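Long-range contact in protein toll (Drosophila melanogaster, PDB 4LXR), which serves as the receptor for cleaved, active Spätzle, switching on Toll signalling in antifungal defence and in dorsal-ventral patterning of the embryo: residues L389-I402 against G412-Q426. Sequence-based numbering, arbitrary orientation.
Sequences LVTLVMSRNRLRTI and GLRHLHLDHNDIDLQ. With NAG (2-acetamido-2-deoxy-beta-D-glucopyranose), chain E.
Thr391, Leu392 and Val393 pair in parallel with His415, Leu416 and His417, joining two successive leucine-rich repeats of the Toll ectodomain, LRR 11 and LRR 12. Their strands run 4° apart, and Leu392 O accepts from His417 N at 2.9 Å, nearly straight at 176°. At the start Val390 O is gripped twice, by the backbone N of Arg414 and of His415. Leu392 and Leu416 lie side by side on the face turned into the hydrophobic core; with CG anti to the backbone N (chi1 178° in both), both point the same way and Leu392 CD2 meets Leu416 CD1 at 3.7 Å. On the other face Thr391 CG2 comes to the edge of the His415 ring.

Past the strands Asn421 is one rung of the asparagine ladder characteristic of leucine-rich repeats. Its ND2 gives one proton to Met394 O at 3.0 Å and the other to Leu418 O, both acceptors close to the amide plane, which fixes the amide's rotation; OD1, less surely placed, accepts from Leu399 N. An alanine here would probably leave Met394 O without this donor and the turn after Leu418 less firmly held. Beside the ladder, in the core, Leu418 CD2 touches both Met394 CB and Leu399 CD1, the two leucines crossing at about a right angle.

Farther along, Ser395 OG bonds Asp419 OD1 at 2.7 Å from above the carboxylate plane. Arg398 curls back, bent at chi2 and chi3, into a salt bridge with Asp422, whose OD2 lies over one face of the guanidinium, doubtfully close. Arg400 NH1 makes a second salt bridge, weak as a hydrogen bond, in which Asp424 OD1 lies at the edge of the guanidinium, near its plane.

The ladder carries on both ways: Asn397 bonds Leu370 O and Leu375 N, and Asn456 reaches Leu418 O and Ile423 N. Strand 367-369 flanks 391-393, and strand 450-452 lies beyond 415-417.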
ATOM      1  N   LEU A 389       7.396  22.367   8.985  1.00 27.65           N
ATOM      2  CA  LEU A 389       7.410  20.925   8.722  1.00 29.71           C
ATOM      3  C   LEU A 389       6.000  20.421   8.384  1.00 27.34           C
ATOM      4  O   LEU A 389       5.048  20.751   9.072  1.00 25.91           O
ATOM      5  CB  LEU A 389       7.964  20.173   9.931  1.00 29.60           C
ATOM      6  CG  LEU A 389       8.304  18.703   9.680  1.00 24.46           C
ATOM      7  CD1 LEU A 389       9.406  18.593   8.624  1.00 21.47           C
ATOM      8  CD2 LEU A 389       8.710  18.018  10.991  1.00 24.47           C
ATOM      9  N   VAL A 390       5.868  19.654   7.310  1.00 35.50           N
ATOM     10  CA  VAL A 390       4.556  19.200   6.860  1.00 34.18           C
ATOM     11  C   VAL A 390       4.372  17.700   7.145  1.00 35.75           C
ATOM     12  O   VAL A 390       3.338  17.281   7.684  1.00 25.80           O
ATOM     13  CB  VAL A 390       4.330  19.522   5.367  1.00 34.21           C
ATOM     14  CG1 VAL A 390       2.986  18.989   4.896  1.00 34.00           C
ATOM     15  CG2 VAL A 390       4.420  21.032   5.138  1.00 31.02           C
ATOM     16  N   THR A 391       5.368  16.888   6.800  1.00 24.66           N
ATOM     17  CA  THR A 391       5.307  15.485   7.189  1.00 34.81           C
ATOM     18  C   THR A 391       6.554  15.018   7.934  1.00 37.63           C
ATOM     19  O   THR A 391       7.681  15.335   7.551  1.00 30.87           O
ATOM     20  CB  THR A 391       4.915  14.516   6.030  1.00 28.92           C
ATOM     21  OG1 THR A 391       6.032  13.743   5.628  1.00 36.85           O
ATOM     22  CG2 THR A 391       4.344  15.247   4.864  1.00 20.76           C
ATOM     23  N   LEU A 392       6.307  14.299   9.031  1.00 34.33           N
ATOM     24  CA  LEU A 392       7.332  13.739   9.898  1.00 30.37           C
ATOM     25  C   LEU A 392       7.162  12.220   9.917  1.00 34.06           C
ATOM     26  O   LEU A 392       6.093  11.702  10.288  1.00 31.12           O
ATOM     27  CB  LEU A 392       7.202  14.305  11.323  1.00 24.77           C
ATOM     28  CG  LEU A 392       8.178  13.778  12.377  1.00 24.71           C
ATOM     29  CD1 LEU A 392       9.647  14.030  11.935  1.00 21.01           C
ATOM     30  CD2 LEU A 392       7.912  14.392  13.776  1.00 22.57           C
ATOM     31  N   VAL A 393       8.204  11.505   9.503  1.00 23.38           N
ATOM     32  CA  VAL A 393       8.149  10.041   9.459  1.00 23.33           C
ATOM     33  C   VAL A 393       9.183   9.474  10.421  1.00 29.72           C
ATOM     34  O   VAL A 393      10.383   9.710  10.258  1.00 26.95           O
ATOM     35  CB  VAL A 393       8.379   9.482   8.031  1.00 29.86           C
ATOM     36  CG1 VAL A 393       8.188   7.963   7.996  1.00 20.66           C
ATOM     37  CG2 VAL A 393       7.441  10.140   7.045  1.00 25.23           C
ATOM     38  N   MET A 394       8.707   8.760  11.447  1.00 26.29           N
ATOM     39  CA  MET A 394       9.585   8.185  12.455  1.00 27.27           C
ATOM     40  C   MET A 394       9.215   6.740  12.712  1.00 26.90           C
ATOM     41  O   MET A 394       9.395   6.217  13.829  1.00 20.90           O
ATOM     42  CB  MET A 394       9.542   8.989  13.756  1.00 23.15           C
ATOM     43  CG  MET A 394       9.930  10.453  13.567  1.00 23.47           C
ATOM     44  SD  MET A 394      10.158  11.298  15.127  1.00 27.30           S
ATOM     45  CE  MET A 394      11.534  10.425  15.847  1.00 22.13           C
ATOM     46  N   SER A 395       8.702   6.102  11.663  1.00 23.32           N
ATOM     47  CA  SER A 395       8.316   4.694  11.708  1.00 24.41           C
ATOM     48  C   SER A 395       9.483   3.790  12.039  1.00 23.41           C
ATOM     49  O   SER A 395      10.616   4.059  11.634  1.00 28.10           O
ATOM     50  CB  SER A 395       7.759   4.278  10.348  1.00 27.47           C
ATOM     51  OG  SER A 395       6.867   5.265   9.888  1.00 28.04           O
ATOM     52  N   ARG A 396       9.188   2.705  12.750  1.00 23.89           N
ATOM     53  CA  ARG A 396      10.165   1.668  13.049  1.00 26.73           C
ATOM     54  C   ARG A 396      11.417   2.260  13.702  1.00 32.63           C
ATOM     55  O   ARG A 396      12.537   2.099  13.205  1.00 28.74           O
ATOM     56  CB  ARG A 396      10.505   0.854  11.789  1.00 28.62           C
ATOM     57  CG  ARG A 396       9.327   0.001  11.265  1.00 32.56           C
ATOM     58  CD  ARG A 396       9.611  -0.658   9.910  1.00 27.20           C
ATOM     59  NE  ARG A 396       9.989   0.349   8.922  1.00 30.56           N
ATOM     60  CZ  ARG A 396       9.127   1.033   8.177  1.00 29.03           C
ATOM     61  NH1 ARG A 396       7.826   0.801   8.255  1.00 29.28           N
ATOM     62  NH2 ARG A 396       9.573   1.951   7.348  1.00 24.27           N
ATOM     63  N   ASN A 397      11.196   2.976  14.802  1.00 27.15           N
ATOM     64  CA  ASN A 397      12.255   3.341  15.735  1.00 22.77           C
ATOM     65  C   ASN A 397      12.002   2.583  17.046  1.00 25.46           C
ATOM     66  O   ASN A 397      11.350   1.553  17.026  1.00 27.61           O
ATOM     67  CB  ASN A 397      12.312   4.859  15.929  1.00 21.38           C
ATOM     68  CG  ASN A 397      13.123   5.559  14.842  1.00 26.95           C
ATOM     69  OD1 ASN A 397      14.301   5.856  15.043  1.00 33.82           O
ATOM     70  ND2 ASN A 397      12.502   5.823  13.688  1.00 20.83           N
ATOM     71  N   ARG A 398      12.526   3.070  18.166  1.00 23.41           N
ATOM     72  CA  ARG A 398      12.253   2.480  19.479  1.00 23.95           C
ATOM     73  C   ARG A 398      11.656   3.557  20.380  1.00 30.65           C
ATOM     74  O   ARG A 398      11.986   3.639  21.565  1.00 28.07           O
ATOM     75  CB  ARG A 398      13.531   1.951  20.134  1.00 24.73           C
ATOM     76  CG  ARG A 398      14.401   1.032  19.260  1.00 39.70           C
ATOM     77  CD  ARG A 398      13.632  -0.128  18.653  1.00 41.07           C
ATOM     78  NE  ARG A 398      12.995  -0.953  19.672  1.00 58.51           N
ATOM     79  CZ  ARG A 398      11.735  -1.377  19.626  1.00 67.64           C
ATOM     80  NH1 ARG A 398      10.946  -1.054  18.606  1.00 63.47           N
ATOM     81  NH2 ARG A 398      11.259  -2.124  20.615  1.00 76.44           N
ATOM     82  N   LEU A 399      10.788   4.392  19.816  1.00 23.71           N
ATOM     83  CA  LEU A 399      10.267   5.548  20.547  1.00 27.71           C
ATOM     84  C   LEU A 399       9.452   5.100  21.731  1.00 30.93           C
ATOM     85  O   LEU A 399       8.587   4.245  21.601  1.00 30.00           O
ATOM     86  CB  LEU A 399       9.410   6.433  19.642  1.00 23.42           C
ATOM     87  CG  LEU A 399      10.157   7.177  18.541  1.00 23.45           C
ATOM     88  CD1 LEU A 399       9.179   8.046  17.736  1.00 23.42           C
ATOM     89  CD2 LEU A 399      11.217   8.026  19.212  1.00 25.61           C
ATOM     90  N   ARG A 400       9.742   5.673  22.890  1.00 30.72           N
ATOM     91  CA  ARG A 400       9.048   5.302  24.109  1.00 28.20           C
ATOM     92  C   ARG A 400       8.460   6.546  24.791  1.00 36.12           C
ATOM     93  O   ARG A 400       7.373   6.492  25.368  1.00 37.91           O
ATOM     94  CB  ARG A 400       9.982   4.511  25.038  1.00 34.13           C
ATOM     95  CG  ARG A 400       9.766   4.737  26.522  1.00 49.43           C
ATOM     96  CD  ARG A 400       9.531   3.431  27.270  1.00 68.64           C
ATOM     97  NE  ARG A 400       9.167   3.659  28.670  1.00 74.36           N
ATOM     98  CZ  ARG A 400       7.941   3.985  29.078  1.00 76.46           C
ATOM     99  NH1 ARG A 400       6.959   4.124  28.190  1.00 77.89           N
ATOM    100  NH2 ARG A 400       7.696   4.179  30.368  1.00 68.35           N
ATOM    101  N   THR A 401       9.160   7.673  24.718  1.00 26.93           N
ATOM    102  CA  THR A 401       8.618   8.894  25.294  1.00 34.31           C
ATOM    103  C   THR A 401       8.519  10.037  24.302  1.00 26.87           C
ATOM    104  O   THR A 401       9.345  10.177  23.397  1.00 37.19           O
ATOM    105  CB  THR A 401       9.431   9.398  26.503  1.00 34.90           C
ATOM    106  OG1 THR A 401      10.654   9.986  26.036  1.00 36.66           O
ATOM    107  CG2 THR A 401       9.718   8.268  27.466  1.00 29.15           C
ATOM    108  N   ILE A 402       7.497  10.854  24.499  1.00 27.15           N
ATOM    109  CA  ILE A 402       7.281  12.054  23.718  1.00 28.12           C
ATOM    110  C   ILE A 402       7.107  13.200  24.701  1.00 36.61           C
ATOM    111  O   ILE A 402       6.148  13.220  25.466  1.00 34.91           O
ATOM    112  CB  ILE A 402       6.022  11.939  22.846  1.00 28.64           C
ATOM    113  CG1 ILE A 402       6.100  10.686  21.971  1.00 34.27           C
ATOM    114  CG2 ILE A 402       5.845  13.205  21.975  1.00 26.22           C
ATOM    115  CD1 ILE A 402       5.078  10.665  20.851  1.00 37.03           C
ATOM    116  N   GLY A 412       2.603  23.777  11.370  1.00 40.57           N
ATOM    117  CA  GLY A 412       2.492  23.439   9.966  1.00 27.56           C
ATOM    118  C   GLY A 412       2.304  21.954   9.711  1.00 34.19           C
ATOM    119  O   GLY A 412       1.963  21.566   8.594  1.00 32.83           O
ATOM    120  N   LEU A 413       2.529  21.120  10.732  1.00 31.88           N
ATOM    121  CA  LEU A 413       2.513  19.658  10.558  1.00 35.77           C
ATOM    122  C   LEU A 413       1.144  19.108  10.163  1.00 40.97           C
ATOM    123  O   LEU A 413       0.132  19.441  10.774  1.00 37.43           O
ATOM    124  CB  LEU A 413       3.019  18.945  11.814  1.00 24.63           C
ATOM    125  CG  LEU A 413       3.494  17.496  11.599  1.00 27.91           C
ATOM    126  CD1 LEU A 413       4.745  17.427  10.734  1.00 22.72           C
ATOM    127  CD2 LEU A 413       3.749  16.816  12.914  1.00 23.56           C
ATOM    128  N   ARG A 414       1.127  18.264   9.137  1.00 41.29           N
ATOM    129  CA  ARG A 414      -0.112  17.710   8.605  1.00 35.78           C
ATOM    130  C   ARG A 414      -0.143  16.167   8.633  1.00 36.22           C
ATOM    131  O   ARG A 414      -1.206  15.559   8.727  1.00 33.05           O
ATOM    132  CB  ARG A 414      -0.335  18.222   7.170  1.00 34.30           C
ATOM    133  CG  ARG A 414      -0.514  19.757   7.067  1.00 32.65           C
ATOM    134  CD  ARG A 414      -1.784  20.243   7.781  1.00 34.45           C
ATOM    135  NE  ARG A 414      -1.871  21.702   7.840  1.00 37.51           N
ATOM    136  CZ  ARG A 414      -1.540  22.439   8.897  1.00 40.13           C
ATOM    137  NH1 ARG A 414      -1.088  21.874  10.012  1.00 38.36           N
ATOM    138  NH2 ARG A 414      -1.656  23.755   8.841  1.00 36.96           N
ATOM    139  N   HIS A 415       1.024  15.542   8.543  1.00 25.72           N
ATOM    140  CA  HIS A 415       1.121  14.091   8.450  1.00 26.13           C
ATOM    141  C   HIS A 415       2.205  13.564   9.389  1.00 29.46           C
ATOM    142  O   HIS A 415       3.403  13.789   9.175  1.00 28.14           O
ATOM    143  CB  HIS A 415       1.423  13.669   7.009  1.00 30.41           C
ATOM    144  CG  HIS A 415       0.471  14.245   6.004  1.00 44.43           C
ATOM    145  ND1 HIS A 415      -0.841  13.832   5.899  1.00 44.44           N
ATOM    146  CD2 HIS A 415       0.639  15.214   5.072  1.00 36.74           C
ATOM    147  CE1 HIS A 415      -1.436  14.511   4.935  1.00 43.19           C
ATOM    148  NE2 HIS A 415      -0.560  15.356   4.417  1.00 39.27           N
ATOM    149  N   LEU A 416       1.770  12.856  10.423  1.00 25.13           N
ATOM    150  CA  LEU A 416       2.648  12.384  11.478  1.00 23.04           C
ATOM    151  C   LEU A 416       2.620  10.854  11.546  1.00 27.36           C
ATOM    152  O   LEU A 416       1.607  10.257  11.899  1.00 27.38           O
ATOM    153  CB  LEU A 416       2.236  13.007  12.814  1.00 22.41           C
ATOM    154  CG  LEU A 416       3.044  12.570  14.039  1.00 27.87           C
ATOM    155  CD1 LEU A 416       4.562  12.738  13.801  1.00 21.95           C
ATOM    156  CD2 LEU A 416       2.598  13.347  15.263  1.00 25.17           C
ATOM    157  N   HIS A 417       3.732  10.225  11.181  1.00 23.28           N
ATOM    158  CA  HIS A 417       3.847   8.766  11.206  1.00 22.83           C
ATOM    159  C   HIS A 417       4.768   8.288  12.316  1.00 30.54           C
ATOM    160  O   HIS A 417       5.991   8.482  12.257  1.00 25.05           O
ATOM    161  CB  HIS A 417       4.363   8.249   9.867  1.00 28.78           C
ATOM    162  CG  HIS A 417       3.515   8.659   8.705  1.00 31.01           C
ATOM    163  ND1 HIS A 417       2.504   7.867   8.205  1.00 35.07           N
ATOM    164  CD2 HIS A 417       3.517   9.787   7.955  1.00 30.50           C
ATOM    165  CE1 HIS A 417       1.928   8.483   7.189  1.00 35.08           C
ATOM    166  NE2 HIS A 417       2.521   9.651   7.020  1.00 34.94           N
ATOM    167  N   LEU A 418       4.169   7.650  13.314  1.00 25.11           N
ATOM    168  CA  LEU A 418       4.899   7.117  14.444  1.00 22.00           C
ATOM    169  C   LEU A 418       4.661   5.624  14.566  1.00 27.15           C
ATOM    170  O   LEU A 418       4.812   5.057  15.648  1.00 27.89           O
ATOM    171  CB  LEU A 418       4.493   7.830  15.745  1.00 21.86           C
ATOM    172  CG  LEU A 418       4.848   9.321  15.798  1.00 29.79           C
ATOM    173  CD1 LEU A 418       4.359   9.947  17.087  1.00 29.69           C
ATOM    174  CD2 LEU A 418       6.362   9.555  15.613  1.00 26.27           C
ATOM    175  N   ASP A 419       4.311   4.982  13.454  1.00 20.84           N
ATOM    176  CA  ASP A 419       3.983   3.554  13.482  1.00 30.61           C
ATOM    177  C   ASP A 419       5.186   2.648  13.818  1.00 29.18           C
ATOM    178  O   ASP A 419       6.303   2.944  13.427  1.00 31.20           O
ATOM    179  CB  ASP A 419       3.354   3.126  12.151  1.00 24.85           C
ATOM    180  CG  ASP A 419       4.094   3.700  10.941  1.00 28.27           C
ATOM    181  OD1 ASP A 419       4.435   4.895  10.964  1.00 28.59           O
ATOM    182  OD2 ASP A 419       4.344   2.963   9.964  1.00 37.29           O
ATOM    183  N   HIS A 420       4.930   1.542  14.524  1.00 30.31           N
ATOM    184  CA  HIS A 420       5.944   0.531  14.851  1.00 30.48           C
ATOM    185  C   HIS A 420       6.991   1.085  15.822  1.00 29.82           C
ATOM    186  O   HIS A 420       8.185   1.093  15.550  1.00 32.24           O
ATOM    187  CB  HIS A 420       6.616  -0.036  13.580  1.00 25.72           C
ATOM    188  CG  HIS A 420       5.652  -0.392  12.489  1.00 30.86           C
ATOM    189  ND1 HIS A 420       4.706  -1.386  12.623  1.00 30.12           N
ATOM    190  CD2 HIS A 420       5.488   0.117  11.245  1.00 29.87           C
ATOM    191  CE1 HIS A 420       3.999  -1.475  11.511  1.00 27.11           C
ATOM    192  NE2 HIS A 420       4.459  -0.579  10.655  1.00 34.00           N
ATOM    193  N   ASN A 421       6.518   1.571  16.953  1.00 26.62           N
ATOM    194  CA  ASN A 421       7.390   2.073  17.994  1.00 28.71           C
ATOM    195  C   ASN A 421       6.951   1.470  19.326  1.00 32.51           C
ATOM    196  O   ASN A 421       6.204   0.488  19.335  1.00 29.09           O
ATOM    197  CB  ASN A 421       7.371   3.607  18.000  1.00 24.01           C
ATOM    198  CG  ASN A 421       8.332   4.195  16.981  1.00 31.47           C
ATOM    199  OD1 ASN A 421       9.545   4.090  17.154  1.00 29.10           O
ATOM    200  ND2 ASN A 421       7.803   4.798  15.908  1.00 25.36           N
ATOM    201  N   ASP A 422       7.408   2.034  20.442  1.00 33.72           N
ATOM    202  CA  ASP A 422       7.034   1.516  21.761  1.00 41.41           C
ATOM    203  C   ASP A 422       6.277   2.571  22.544  1.00 25.71           C
ATOM    204  O   ASP A 422       6.482   2.732  23.746  1.00 29.63           O
ATOM    205  CB  ASP A 422       8.269   1.095  22.554  1.00 53.98           C
ATOM    206  CG  ASP A 422       8.826  -0.234  22.103  1.00 70.07           C
ATOM    207  OD1 ASP A 422       8.070  -1.227  22.106  1.00 79.91           O
ATOM    208  OD2 ASP A 422      10.020  -0.285  21.743  1.00 70.90           O
ATOM    209  N   ILE A 423       5.414   3.306  21.854  1.00 25.22           N
ATOM    210  CA  ILE A 423       4.720   4.431  22.457  1.00 28.00           C
ATOM    211  C   ILE A 423       3.491   4.012  23.248  1.00 33.18           C
ATOM    212  O   ILE A 423       2.553   3.433  22.694  1.00 32.24           O
ATOM    213  CB  ILE A 423       4.299   5.443  21.387  1.00 34.48           C
ATOM    214  CG1 ILE A 423       5.530   5.906  20.602  1.00 30.70           C
ATOM    215  CG2 ILE A 423       3.577   6.608  22.024  1.00 31.71           C
ATOM    216  CD1 ILE A 423       5.201   6.537  19.269  1.00 26.35           C
ATOM    217  N   ASP A 424       3.487   4.306  24.546  1.00 33.98           N
ATOM    218  CA  ASP A 424       2.299   4.022  25.357  1.00 36.10           C
ATOM    219  C   ASP A 424       1.628   5.287  25.920  1.00 46.99           C
ATOM    220  O   ASP A 424       0.571   5.213  26.556  1.00 63.16           O
ATOM    221  CB  ASP A 424       2.620   3.002  26.468  1.00 33.97           C
ATOM    222  CG  ASP A 424       3.578   3.543  27.520  1.00 41.11           C
ATOM    223  OD1 ASP A 424       4.102   4.669  27.358  1.00 44.52           O
ATOM    224  OD2 ASP A 424       3.821   2.823  28.514  1.00 51.03           O
ATOM    225  N   LEU A 425       2.260   6.435  25.694  1.00 43.53           N
ATOM    226  CA  LEU A 425       1.815   7.723  26.244  1.00 50.34           C
ATOM    227  C   LEU A 425       1.614   7.709  27.762  1.00 67.49           C
ATOM    228  O   LEU A 425       0.975   8.602  28.320  1.00 70.08           O
ATOM    229  CB  LEU A 425       0.572   8.250  25.523  1.00 45.51           C
ATOM    230  CG  LEU A 425       0.720   8.549  24.029  1.00 48.02           C
ATOM    231  CD1 LEU A 425      -0.564   9.170  23.496  1.00 53.46           C
ATOM    232  CD2 LEU A 425       1.922   9.464  23.753  1.00 37.98           C
ATOM    233  N   GLN A 426       2.169   6.684  28.407  1.00 78.73           N
ATOM    234  CA  GLN A 426       2.347   6.632  29.860  1.00 76.71           C
ATOM    235  C   GLN A 426       1.069   6.933  30.626  1.00 67.17           C
ATOM    236  O   GLN A 426       1.052   7.804  31.490  1.00 70.73           O
ATOM    237  CB  GLN A 426       3.471   7.590  30.278  1.00 78.77           C
ATOM    238  CG  GLN A 426       4.657   7.588  29.301  1.00 84.07           C
ATOM    239  CD  GLN A 426       5.918   8.202  29.882  1.00 84.81           C
ATOM    240  OE1 GLN A 426       6.323   7.877  30.998  1.00 88.98           O
ATOM    241  NE2 GLN A 426       6.543   9.093  29.125  1.00 78.72           N
TER
HETATM  242  C1  NAG E   1       5.169  -4.080  15.292  1.00 39.48           C
HETATM  243  C2  NAG E   1       5.240  -5.039  14.089  1.00 43.61           C
HETATM  244  C3  NAG E   1       6.386  -6.036  14.265  1.00 46.04           C
HETATM  245  C4  NAG E   1       7.694  -5.316  14.572  1.00 53.97           C
HETATM  246  C5  NAG E   1       7.492  -4.413  15.784  1.00 55.72           C
HETATM  247  C6  NAG E   1       8.727  -3.631  16.168  1.00 57.04           C
HETATM  248  C7  NAG E   1       3.085  -5.422  12.961  1.00 54.00           C
HETATM  249  C8  NAG E   1       1.848  -6.268  12.917  1.00 51.57           C
HETATM  250  N2  NAG E   1       3.982  -5.745  13.902  1.00 53.50           N
HETATM  251  O3  NAG E   1       6.491  -6.812  13.078  1.00 39.84           O
HETATM  252  O4  NAG E   1       8.713  -6.259  14.884  1.00 59.39           O
HETATM  253  O5  NAG E   1       6.459  -3.460  15.497  1.00 50.88           O
HETATM  254  O6  NAG E   1       9.129  -2.752  15.126  1.00 62.52           O
HETATM  255  O7  NAG E   1       3.264  -4.490  12.183  1.00 54.90           O
HETATM  256  O   HOH W   1       5.229  22.197  11.524  1.00 37.29           O
HETATM  257  O   HOH W   2       5.449   2.677   7.538  1.00 36.61           O
HETATM  258  O   HOH W   3      10.470  -0.610  15.510  1.00 42.39           O
HETATM  259  O   HOH W   4       4.813   7.432  25.355  1.00 38.13           O
HETATM  260  O   HOH W   5       5.342   9.859  26.329  1.00 39.44           O